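Local coordinates for penicillin-binding protein activator LpoA (Escherichia coli, PDB 6DR3) that regulates peptidoglycan synthesis as an outer-membrane lipoprotein that stimulates the transpeptidase activity of PBP1a, the chain being the lipoprotein's amino-terminal domain, at residues 100-103 with 104-107. Numbering follows the deposited sequence.
Sequences DLEQ and NQQA
The backbone carbonyl of Glu-102 accepts the N-H of Gln-106, with N 2.6 Å from O of Glu-102. One residue on, Ala-107 N donates to Gln-103 O at 2.7 Å. These are the opening i to i+4 bonds of helix 103-117, and Glu-102 is its N-cap residue. Two glutamines of the first turn reach back to the extended residues before the helix and hold the peptide between Leu-101 and Glu-102 on both polar groups. Gln-106 uses its amide nitrogen: NE2 lies 2.7 Å from O of Leu-101. The donor stands above the carbonyl plane, 39° out of it, and the N-H is bent from the straight line (146°). CG of Gln-106 lies beside its own backbone N (chi1 -68°) and the chain is extended beyond, which carries the amide back past the helix start. Gln-105 uses its amide oxygen instead. Its OE1 takes the N-H of Glu-102 in a weak but fairly straight bond, 3.3 Å from N to OE1. The other end of this amide, NE2, is hydrogen-bonded to Glu-71, so both ends of the group are engaged and its rotation is probably fixed. Leu-101 adds an apolar touch. Its CB meets CB of Gln-105 at 3.7 Å, and the two side chains cross at about a right angle. Leu-101 also leans on Ile-96 of the same loop, while Gln-106 and Ala-107 touch Leu-135. This helix N-terminus has half of a capping box, Gln-105 at N3 accepting weakly and no Glu-102 side-chain bond returning to Gln-105 N, in an all-helical, TPR-like domain.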
ATOM      1  N   ASP A 100       9.026   9.577  -9.258  1.00 62.76           N
ATOM      2  CA  ASP A 100      10.245   9.019  -9.828  1.00 62.42           C
ATOM      3  C   ASP A 100      10.352   7.507  -9.658  1.00 63.15           C
ATOM      4  O   ASP A 100      11.421   6.948  -9.919  1.00 66.05           O
ATOM      5  CB  ASP A 100      11.468   9.692  -9.195  1.00 58.54           C
ATOM      6  CG  ASP A 100      11.426  11.202  -9.315  1.00 59.15           C
ATOM      7  OD1 ASP A 100      10.450  11.726  -9.893  1.00 61.10           O
ATOM      8  OD2 ASP A 100      12.367  11.868  -8.831  1.00 56.43           O
ATOM      9  N   LEU A 101       9.282   6.839  -9.239  1.00 60.95           N
ATOM     10  CA  LEU A 101       9.295   5.404  -9.000  1.00 58.70           C
ATOM     11  C   LEU A 101       8.367   4.697  -9.981  1.00 52.63           C
ATOM     12  O   LEU A 101       7.429   5.289 -10.521  1.00 50.50           O
ATOM     13  CB  LEU A 101       8.868   5.087  -7.563  1.00 55.49           C
ATOM     14  CG  LEU A 101       9.535   5.903  -6.453  1.00 52.41           C
ATOM     15  CD1 LEU A 101       8.971   5.509  -5.094  1.00 44.40           C
ATOM     16  CD2 LEU A 101      11.046   5.730  -6.477  1.00 55.14           C
ATOM     17  N   GLU A 102       8.644   3.416 -10.207  1.00 44.46           N
ATOM     18  CA  GLU A 102       7.765   2.589 -11.016  1.00 49.55           C
ATOM     19  C   GLU A 102       6.549   2.162 -10.196  1.00 44.64           C
ATOM     20  O   GLU A 102       6.512   2.310  -8.971  1.00 44.70           O
ATOM     21  CB  GLU A 102       8.513   1.367 -11.546  1.00 60.08           C
ATOM     22  CG  GLU A 102       9.738   1.711 -12.383  1.00 73.78           C
ATOM     23  CD  GLU A 102      10.337   0.500 -13.070  1.00 82.94           C
ATOM     24  OE1 GLU A 102       9.568  -0.392 -13.485  1.00 85.75           O
ATOM     25  OE2 GLU A 102      11.579   0.441 -13.192  1.00 87.55           O
ATOM     26  N   GLN A 103       5.543   1.619 -10.889  1.00 41.69           N
ATOM     27  CA  GLN A 103       4.275   1.302 -10.235  1.00 47.92           C
ATOM     28  C   GLN A 103       4.485   0.397  -9.027  1.00 42.05           C
ATOM     29  O   GLN A 103       4.033   0.710  -7.919  1.00 37.08           O
ATOM     30  CB  GLN A 103       3.310   0.652 -11.227  1.00 57.72           C
ATOM     31  CG  GLN A 103       1.969   0.283 -10.597  1.00 62.96           C
ATOM     32  CD  GLN A 103       0.925  -0.126 -11.615  1.00 72.02           C
ATOM     33  OE1 GLN A 103      -0.055   0.586 -11.840  1.00 73.47           O
ATOM     34  NE2 GLN A 103       1.122  -1.286 -12.230  1.00 76.97           N
ATOM     35  N   ASN A 104       5.152  -0.745  -9.223  1.00 53.34           N
ATOM     36  CA  ASN A 104       5.430  -1.638  -8.102  1.00 47.31           C
ATOM     37  C   ASN A 104       6.099  -0.890  -6.957  1.00 34.05           C
ATOM     38  O   ASN A 104       5.763  -1.102  -5.787  1.00 24.81           O
ATOM     39  CB  ASN A 104       6.310  -2.803  -8.557  1.00 55.43           C
ATOM     40  CG  ASN A 104       6.937  -3.552  -7.389  1.00 59.23           C
ATOM     41  OD1 ASN A 104       8.122  -3.383  -7.090  1.00 52.72           O
ATOM     42  ND2 ASN A 104       6.137  -4.375  -6.717  1.00 57.18           N
ATOM     43  N   GLN A 105       7.052  -0.011  -7.278  1.00 40.06           N
ATOM     44  CA  GLN A 105       7.718   0.774  -6.241  1.00 35.29           C
ATOM     45  C   GLN A 105       6.761   1.778  -5.611  1.00 32.06           C
ATOM     46  O   GLN A 105       6.779   1.977  -4.390  1.00 31.86           O
ATOM     47  CB  GLN A 105       8.936   1.488  -6.828  1.00 33.97           C
ATOM     48  CG  GLN A 105      10.118   0.574  -7.102  1.00 29.27           C
ATOM     49  CD  GLN A 105      11.322   1.323  -7.640  1.00 33.06           C
ATOM     50  OE1 GLN A 105      11.184   2.284  -8.395  1.00 37.96           O
ATOM     51  NE2 GLN A 105      12.512   0.889  -7.247  1.00 35.19           N
ATOM     52  N   GLN A 106       5.918   2.418  -6.423  1.00 32.09           N
ATOM     53  CA  GLN A 106       4.925   3.338  -5.876  1.00 31.49           C
ATOM     54  C   GLN A 106       3.969   2.616  -4.936  1.00 21.36           C
ATOM     55  O   GLN A 106       3.623   3.138  -3.868  1.00 25.28           O
ATOM     56  CB  GLN A 106       4.151   4.013  -7.008  1.00 37.19           C
ATOM     57  CG  GLN A 106       4.986   4.971  -7.838  1.00 48.67           C
ATOM     58  CD  GLN A 106       4.208   5.581  -8.985  1.00 55.40           C
ATOM     59  OE1 GLN A 106       2.978   5.579  -8.988  1.00 55.58           O
ATOM     60  NE2 GLN A 106       4.926   6.106  -9.971  1.00 62.79           N
ATOM     61  N   ALA A 107       3.528   1.414  -5.314  1.00 23.07           N
ATOM     62  CA  ALA A 107       2.652   0.647  -4.435  1.00 25.79           C
ATOM     63  C   ALA A 107       3.333   0.359  -3.104  1.00 23.02           C
ATOM     64  O   ALA A 107       2.697   0.425  -2.044  1.00 21.98           O
ATOM     65  CB  ALA A 107       2.231  -0.656  -5.116  1.00 26.84           C
TER